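Local coordinates for potential RNA-dependent RNA polymerase (PDB 5I62), which probably catalyses RNA-templated RNA synthesis from ribonucleoside triphosphates, serving both transcription and genome replication of a double-stranded RNA virus, at residues R20-F23 against S24-S28; Q219-I222 against L223-R227; N523-V526 against V527-K531. All coordinates share one frame; numbering follows the deposited sequence.

Overall arrangement
All three contacts join residues three or four apart within or at the start of one helix: contact 1 on helix 17-28, contact 2 on helix 208-228, contact 3 at the start of helix 525-532. None touches another; contacts 2 and 3 come nearest, with about 15 Å between their closest atoms. The centres of contacts 1 and 3 lie about 25 and 26 Å from that of the chain, that of contact 2 about 17 Å. Contact 3 is nevertheless the most buried, whereas contact 1 has four exposed residues. Each sets an aromatic ring near aliphatic groups. Contact 1 adds a serine hydroxyl and a bridging water, contact 2 a glutamine lying across an isoleucine, and contact 3 aliphatic packing in contact with helices 441-451 and 460-469.

Contact 1. Residues R20-F23 against S24-S28; sequences RAYF and SNVVS
The Y22 ring meets V26 CG2 obliquely, CE2 lying 3.6 Å from that methyl, while a water sits over one ring face toward its rim. F23 presents one face to Y22 CD2, again off-centre, and its CD1 is 4.2 Å from V26 CG2, so one methyl serves both rings. This is i to i+3 and i to i+4 packing within the alpha-helix 17-28, whose aromatic side lies on strand 176-189: both Y22 and F23 touch V183. With CG anti to the backbone N (chi1 -177°), the Y22 ring swings beside its own carbonyl carbon and along the flank of the next turn. Its hydroxyl is hydrogen-bonded to L184 O, and F147 meets the ring edge-to-face, which probably limit its movement. The water donates to both Y22 O and N25 OD1, at 3.0 Å from each, tying the asparagine amide to a carbonyl that already accepts V26 N. On the exposed side, S24 doubles its hold on the preceding turn. Its hydroxyl, beside the backbone N (chi1 -60°), donates to R20 O over 3.0 Å from OG, while S24 N reaches the same oxygen at 3.1 Å from the opposite face of the carbonyl plane.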
loop_
_atom_site.group_PDB
_atom_site.type_symbol
_atom_site.label_atom_id
_atom_site.label_comp_id
_atom_site.label_asym_id
_atom_site.label_seq_id
_atom_site.Cartn_x
_atom_site.Cartn_y
_atom_site.Cartn_z
ATOM N N ARG A 20 21.949 -14.078 -6.869
ATOM C CA ARG A 20 22.995 -14.312 -5.887
ATOM C C ARG A 20 23.337 -13.039 -5.117
ATOM O O ARG A 20 23.430 -13.051 -3.883
ATOM C CB ARG A 20 24.223 -14.858 -6.610
ATOM C CG ARG A 20 25.411 -15.002 -5.735
ATOM C CD ARG A 20 25.059 -15.764 -4.534
ATOM N NE ARG A 20 25.321 -17.171 -4.730
ATOM C CZ ARG A 20 25.508 -18.007 -3.722
ATOM N NH1 ARG A 20 25.425 -17.539 -2.476
ATOM N NH2 ARG A 20 25.755 -19.290 -3.958
ATOM N N ALA A 21 23.535 -11.934 -5.834
ATOM C CA ALA A 21 23.759 -10.654 -5.174
ATOM C C ALA A 21 22.571 -10.270 -4.310
ATOM O O ALA A 21 22.740 -9.749 -3.199
ATOM C CB ALA A 21 24.004 -9.566 -6.206
ATOM N N TYR A 22 21.360 -10.475 -4.832
ATOM C CA TYR A 22 20.154 -10.109 -4.096
ATOM C C TYR A 22 20.157 -10.734 -2.708
ATOM O O TYR A 22 20.008 -10.036 -1.699
ATOM C CB TYR A 22 18.907 -10.529 -4.872
ATOM C CG TYR A 22 17.625 -10.112 -4.182
ATOM C CD1 TYR A 22 17.063 -8.858 -4.409
ATOM C CD2 TYR A 22 16.998 -10.962 -3.282
ATOM C CE1 TYR A 22 15.895 -8.470 -3.760
ATOM C CE2 TYR A 22 15.837 -10.576 -2.625
ATOM C CZ TYR A 22 15.295 -9.340 -2.878
ATOM O OH TYR A 22 14.137 -8.977 -2.227
ATOM N N PHE A 23 20.335 -12.051 -2.631
ATOM C CA PHE A 23 20.239 -12.703 -1.331
ATOM C C PHE A 23 21.430 -12.387 -0.431
ATOM O O PHE A 23 21.285 -12.389 0.803
ATOM C CB PHE A 23 20.052 -14.204 -1.502
ATOM C CG PHE A 23 18.633 -14.590 -1.820
ATOM C CD1 PHE A 23 17.605 -14.228 -0.952
ATOM C CD2 PHE A 23 18.312 -15.279 -2.976
ATOM C CE1 PHE A 23 16.284 -14.576 -1.212
ATOM C CE2 PHE A 23 16.985 -15.626 -3.249
ATOM C CZ PHE A 23 15.976 -15.271 -2.357
ATOM N N SER A 24 22.605 -12.108 -1.007
ATOM C CA SER A 24 23.716 -11.613 -0.194
ATOM C C SER A 24 23.331 -10.320 0.500
ATOM O O SER A 24 23.663 -10.107 1.665
ATOM C CB SER A 24 24.961 -11.362 -1.053
ATOM O OG SER A 24 25.379 -12.552 -1.684
ATOM N N ASN A 25 22.679 -9.421 -0.231
ATOM C CA ASN A 25 22.241 -8.171 0.365
ATOM C C ASN A 25 21.153 -8.406 1.414
ATOM O O ASN A 25 21.114 -7.713 2.442
ATOM C CB ASN A 25 21.762 -7.215 -0.720
ATOM C CG ASN A 25 21.326 -5.883 -0.161
ATOM O OD1 ASN A 25 20.150 -5.512 -0.261
ATOM N ND2 ASN A 25 22.253 -5.168 0.467
ATOM N N VAL A 26 20.271 -9.385 1.187
ATOM C CA VAL A 26 19.288 -9.744 2.216
ATOM C C VAL A 26 19.995 -10.177 3.500
ATOM O O VAL A 26 19.630 -9.765 4.607
ATOM C CB VAL A 26 18.335 -10.842 1.713
ATOM C CG1 VAL A 26 17.494 -11.381 2.891
ATOM C CG2 VAL A 26 17.421 -10.313 0.591
ATOM N N VAL A 27 21.014 -11.028 3.367
ATOM C CA VAL A 27 21.742 -11.516 4.535
ATOM C C VAL A 27 22.460 -10.366 5.235
ATOM O O VAL A 27 22.426 -10.249 6.468
ATOM C CB VAL A 27 22.738 -12.626 4.133
ATOM C CG1 VAL A 27 23.591 -13.025 5.333
ATOM C CG2 VAL A 27 22.012 -13.841 3.575
ATOM N N SER A 28 23.126 -9.500 4.457
ATOM C CA SER A 28 23.967 -8.469 5.062
ATOM C C SER A 28 23.163 -7.290 5.598
ATOM O O SER A 28 23.580 -6.657 6.571
ATOM C CB SER A 28 25.001 -7.948 4.056
ATOM O OG SER A 28 24.402 -7.176 3.021
HETATM O O HOH W 1 18.296 -7.534 -1.390
#

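Contact 2. Residues Q219-I222 against L223-R227; sequences QPLI and LTFQR
Q226 folds back over I222 one turn earlier. Its CB lies 3.3 Å from I222 O, and CG, anti to its own carbonyl carbon (chi1 -75°), comes to 3.1 Å from that same oxygen. The chain then runs extended, bringing CD to 3.6 Å from I222 CG2; in the amide, OE1 lies beside this methyl and NE2 is 3.7 Å from I222 CG2. NE2 is hydrogen-bonded to W234 O, so the far end of the side chain is tied to the loop after the helix. Beneath it, I222 O accepts Q226 N at 2.8 Å, one of the regular i to i+4 bonds of the alpha-helix 208-228. The helix is kinked at P220, whose ring nitrogen has no bond to the turn before, yet P220 O still accepts T224 N at 2.9 Å. The buried side of the helix carries L221 and F225. L221 CD2 stands over one face of the phenyl ring, toward its rim, 4.2 Å from F225 CD1. Both side chains reach L284 of helix 271-284, which follows strand 257-261 and probably belongs to the polymerase palm. L221 touches L281 there as well. F225 CD1 comes within 3.3 Å of L221 O.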
loop_
_atom_site.group_PDB
_atom_site.type_symbol
_atom_site.label_atom_id
_atom_site.label_comp_id
_atom_site.label_asym_id
_atom_site.label_seq_id
_atom_site.Cartn_x
_atom_site.Cartn_y
_atom_site.Cartn_z
ATOM N N GLN A 219 -7.392 -7.513 -12.085
ATOM C CA GLN A 219 -7.348 -6.381 -13.010
ATOM C C GLN A 219 -8.746 -5.932 -13.425
ATOM O O GLN A 219 -9.086 -4.755 -13.214
ATOM C CB GLN A 219 -6.485 -6.734 -14.232
ATOM C CG GLN A 219 -5.260 -5.947 -14.445
ATOM C CD GLN A 219 -4.452 -6.533 -15.605
ATOM O OE1 GLN A 219 -5.015 -6.993 -16.607
ATOM N NE2 GLN A 219 -3.140 -6.525 -15.466
ATOM N N PRO A 220 -9.587 -6.785 -14.019
ATOM C CA PRO A 220 -10.950 -6.329 -14.340
ATOM C C PRO A 220 -11.762 -5.939 -13.112
ATOM O O PRO A 220 -12.602 -5.039 -13.202
ATOM C CB PRO A 220 -11.567 -7.533 -15.073
ATOM C CG PRO A 220 -10.750 -8.687 -14.683
ATOM C CD PRO A 220 -9.358 -8.161 -14.486
ATOM N N LEU A 221 -11.534 -6.592 -11.970
ATOM C CA LEU A 221 -12.239 -6.230 -10.739
ATOM C C LEU A 221 -11.979 -4.776 -10.363
ATOM O O LEU A 221 -12.907 -3.992 -10.113
ATOM C CB LEU A 221 -11.803 -7.154 -9.602
ATOM C CG LEU A 221 -12.560 -6.998 -8.277
ATOM C CD1 LEU A 221 -12.593 -8.338 -7.580
ATOM C CD2 LEU A 221 -11.937 -5.968 -7.347
ATOM N N ILE A 222 -10.705 -4.412 -10.279
ATOM C CA ILE A 222 -10.341 -3.062 -9.884
ATOM C C ILE A 222 -10.872 -2.044 -10.884
ATOM O O ILE A 222 -11.413 -1.001 -10.490
ATOM C CB ILE A 222 -8.820 -2.968 -9.684
ATOM C CG1 ILE A 222 -8.442 -3.720 -8.401
ATOM C CG2 ILE A 222 -8.381 -1.509 -9.610
ATOM C CD1 ILE A 222 -6.967 -4.064 -8.273
ATOM N N LEU A 223 -10.777 -2.353 -12.186
ATOM C CA LEU A 223 -11.273 -1.441 -13.218
ATOM C C LEU A 223 -12.772 -1.196 -13.083
ATOM O O LEU A 223 -13.235 -0.053 -13.205
ATOM C CB LEU A 223 -10.974 -1.980 -14.614
ATOM C CG LEU A 223 -9.775 -1.388 -15.342
ATOM C CD1 LEU A 223 -9.757 -1.905 -16.783
ATOM C CD2 LEU A 223 -9.836 0.145 -15.296
ATOM N N THR A 224 -13.543 -2.272 -12.894
ATOM C CA THR A 224 -14.985 -2.164 -12.682
ATOM C C THR A 224 -15.307 -1.341 -11.439
ATOM O O THR A 224 -16.172 -0.459 -11.473
ATOM C CB THR A 224 -15.593 -3.562 -12.565
ATOM O OG1 THR A 224 -15.572 -4.193 -13.844
ATOM C CG2 THR A 224 -17.042 -3.496 -12.047
ATOM N N PHE A 225 -14.631 -1.632 -10.325
ATOM C CA PHE A 225 -14.864 -0.881 -9.097
ATOM C C PHE A 225 -14.484 0.583 -9.267
ATOM O O PHE A 225 -15.170 1.471 -8.746
ATOM C CB PHE A 225 -14.097 -1.508 -7.933
ATOM C CG PHE A 225 -14.834 -2.636 -7.264
ATOM C CD1 PHE A 225 -15.413 -3.644 -8.011
ATOM C CD2 PHE A 225 -14.965 -2.676 -5.885
ATOM C CE1 PHE A 225 -16.110 -4.673 -7.400
ATOM C CE2 PHE A 225 -15.656 -3.712 -5.263
ATOM C CZ PHE A 225 -16.226 -4.705 -6.023
ATOM N N GLN A 226 -13.402 0.851 -10.003
ATOM C CA GLN A 226 -12.985 2.228 -10.269
ATOM C C GLN A 226 -14.056 2.995 -11.031
ATOM O O GLN A 226 -14.384 4.138 -10.688
ATOM C CB GLN A 226 -11.669 2.245 -11.053
ATOM C CG GLN A 226 -10.464 1.909 -10.214
ATOM C CD GLN A 226 -9.202 1.736 -11.041
ATOM O OE1 GLN A 226 -9.243 1.260 -12.182
ATOM N NE2 GLN A 226 -8.071 2.118 -10.460
ATOM N N ARG A 227 -14.614 2.380 -12.073
ATOM C CA ARG A 227 -15.601 3.084 -12.884
ATOM C C ARG A 227 -16.921 3.279 -12.143
ATOM O O ARG A 227 -17.628 4.258 -12.392
ATOM C CB ARG A 227 -15.800 2.341 -14.192
ATOM C CG ARG A 227 -14.544 2.429 -15.057
ATOM C CD ARG A 227 -14.839 2.087 -16.488
ATOM N NE ARG A 227 -15.102 0.668 -16.632
ATOM C CZ ARG A 227 -14.285 -0.173 -17.257
ATOM N NH1 ARG A 227 -13.168 0.277 -17.807
ATOM N NH2 ARG A 227 -14.601 -1.457 -17.336
#

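Contact 3. Residues N523-V526 against V527-K531; sequences NWWV and VQALK
The aromatic contact pairs W525 with A529. The A529 methyl lies over one face of the indole in a CH-pi contact, CB being 4.2 Å from the centroid of the five-membered ring and 28° off its normal. It is off-centre toward the NE1-CE2 side, with A529 CB 3.9 Å from W525 CE2. CG of W525 is anti to the backbone N (chi1 158°), which swings the indole beside its carbonyl carbon and over the next turn. K460 adds a cation-pi contact to the same indole. Aliphatic packing continues round the helix: the V526 and L530 side chains lie side by side and point the same way, with V526 CG2 4.1 Å from L530 CD1. V526 touches I451 and L464, L530 touches L448 and I468, so this side is wedged against helices 441-451 and 460-469. W524 CB meets V527 CG2 at 4.0 Å. Hydrogen bonds mark the first turn of the alpha-helix 525-532, with W524 at the N-cap position. The carboxylate of E452 takes two first-turn amides, those of W525 and V526, and may interact favourably with the helix dipole. Q528 N reaches W524 O at 3.2 Å, and A529 N binds W525 O at 2.7 Å. L530 N donates to V526 O at 2.9 Å.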
loop_
_atom_site.group_PDB
_atom_site.type_symbol
_atom_site.label_atom_id
_atom_site.label_comp_id
_atom_site.label_asym_id
_atom_site.label_seq_id
_atom_site.Cartn_x
_atom_site.Cartn_y
_atom_site.Cartn_z
ATOM N N ASN A 523 -0.572 18.290 -14.787
ATOM C CA ASN A 523 -1.710 18.887 -14.103
ATOM C C ASN A 523 -1.496 19.069 -12.602
ATOM O O ASN A 523 -2.411 19.545 -11.918
ATOM C CB ASN A 523 -2.967 18.038 -14.334
ATOM C CG ASN A 523 -4.252 18.814 -14.078
ATOM O OD1 ASN A 523 -4.434 19.918 -14.606
ATOM N ND2 ASN A 523 -5.147 18.242 -13.264
ATOM N N TRP A 524 -0.328 18.716 -12.067
ATOM C CA TRP A 524 -0.132 18.823 -10.622
ATOM C C TRP A 524 -0.146 20.279 -10.168
ATOM O O TRP A 524 0.340 21.175 -10.868
ATOM C CB TRP A 524 1.186 18.164 -10.199
ATOM C CG TRP A 524 1.203 16.669 -10.268
ATOM C CD1 TRP A 524 0.184 15.847 -10.658
ATOM C CD2 TRP A 524 2.300 15.813 -9.925
ATOM N NE1 TRP A 524 0.582 14.534 -10.584
ATOM C CE2 TRP A 524 1.876 14.485 -10.137
ATOM C CE3 TRP A 524 3.600 16.042 -9.462
ATOM C CZ2 TRP A 524 2.704 13.394 -9.903
ATOM C CZ3 TRP A 524 4.420 14.961 -9.232
ATOM C CH2 TRP A 524 3.969 13.650 -9.454
ATOM N N TRP A 525 -0.694 20.503 -8.969
ATOM C CA TRP A 525 -0.670 21.827 -8.360
ATOM C C TRP A 525 0.752 22.373 -8.237
ATOM O O TRP A 525 1.002 23.556 -8.508
ATOM C CB TRP A 525 -1.326 21.790 -6.977
ATOM C CG TRP A 525 -0.868 22.934 -6.131
ATOM C CD1 TRP A 525 -1.304 24.224 -6.192
ATOM C CD2 TRP A 525 0.169 22.910 -5.131
ATOM N NE1 TRP A 525 -0.621 25.002 -5.284
ATOM C CE2 TRP A 525 0.289 24.221 -4.622
ATOM C CE3 TRP A 525 0.997 21.906 -4.614
ATOM C CZ2 TRP A 525 1.201 24.556 -3.626
ATOM C CZ3 TRP A 525 1.907 22.242 -3.624
ATOM C CH2 TRP A 525 1.998 23.555 -3.140
ATOM N N VAL A 526 1.696 21.531 -7.798
ATOM C CA VAL A 526 3.043 22.028 -7.533
ATOM C C VAL A 526 3.697 22.505 -8.825
ATOM O O VAL A 526 4.472 23.470 -8.822
ATOM C CB VAL A 526 3.900 20.953 -6.822
ATOM C CG1 VAL A 526 4.090 19.725 -7.713
ATOM C CG2 VAL A 526 5.270 21.525 -6.422
ATOM N N VAL A 527 3.388 21.848 -9.946
ATOM C CA VAL A 527 3.897 22.291 -11.240
ATOM C C VAL A 527 3.317 23.655 -11.595
ATOM O O VAL A 527 4.037 24.565 -12.027
ATOM C CB VAL A 527 3.587 21.240 -12.323
ATOM C CG1 VAL A 527 3.984 21.755 -13.698
ATOM C CG2 VAL A 527 4.309 19.921 -12.018
ATOM N N GLN A 528 2.005 23.821 -11.397
ATOM C CA GLN A 528 1.379 25.117 -11.636
ATOM C C GLN A 528 1.945 26.181 -10.706
ATOM O O GLN A 528 2.182 27.323 -11.122
ATOM C CB GLN A 528 -0.135 25.011 -11.467
ATOM C CG GLN A 528 -0.861 26.329 -11.726
ATOM C CD GLN A 528 -2.284 26.344 -11.188
ATOM O OE1 GLN A 528 -2.736 25.390 -10.555
ATOM N NE2 GLN A 528 -3.004 27.436 -11.457
ATOM N N ALA A 529 2.170 25.829 -9.438
ATOM C CA ALA A 529 2.689 26.807 -8.487
ATOM C C ALA A 529 4.113 27.232 -8.843
ATOM O O ALA A 529 4.463 28.414 -8.740
ATOM C CB ALA A 529 2.623 26.241 -7.069
ATOM N N LEU A 530 4.954 26.285 -9.259
ATOM C CA LEU A 530 6.315 26.635 -9.655
ATOM C C LEU A 530 6.319 27.524 -10.902
ATOM O O LEU A 530 6.988 28.563 -10.935
ATOM C CB LEU A 530 7.124 25.364 -9.887
ATOM C CG LEU A 530 7.461 24.609 -8.604
ATOM C CD1 LEU A 530 7.960 23.217 -8.948
ATOM C CD2 LEU A 530 8.499 25.385 -7.793
ATOM N N LYS A 531 5.583 27.118 -11.945
ATOM C CA LYS A 531 5.481 27.923 -13.163
ATOM C C LYS A 531 4.980 29.333 -12.876
ATOM O O LYS A 531 5.351 30.279 -13.578
ATOM C CB LYS A 531 4.548 27.256 -14.167
ATOM C CG LYS A 531 5.105 26.038 -14.865
ATOM C CD LYS A 531 4.064 25.493 -15.828
ATOM C CE LYS A 531 4.616 24.371 -16.672
ATOM N NZ LYS A 531 3.537 23.784 -17.503
#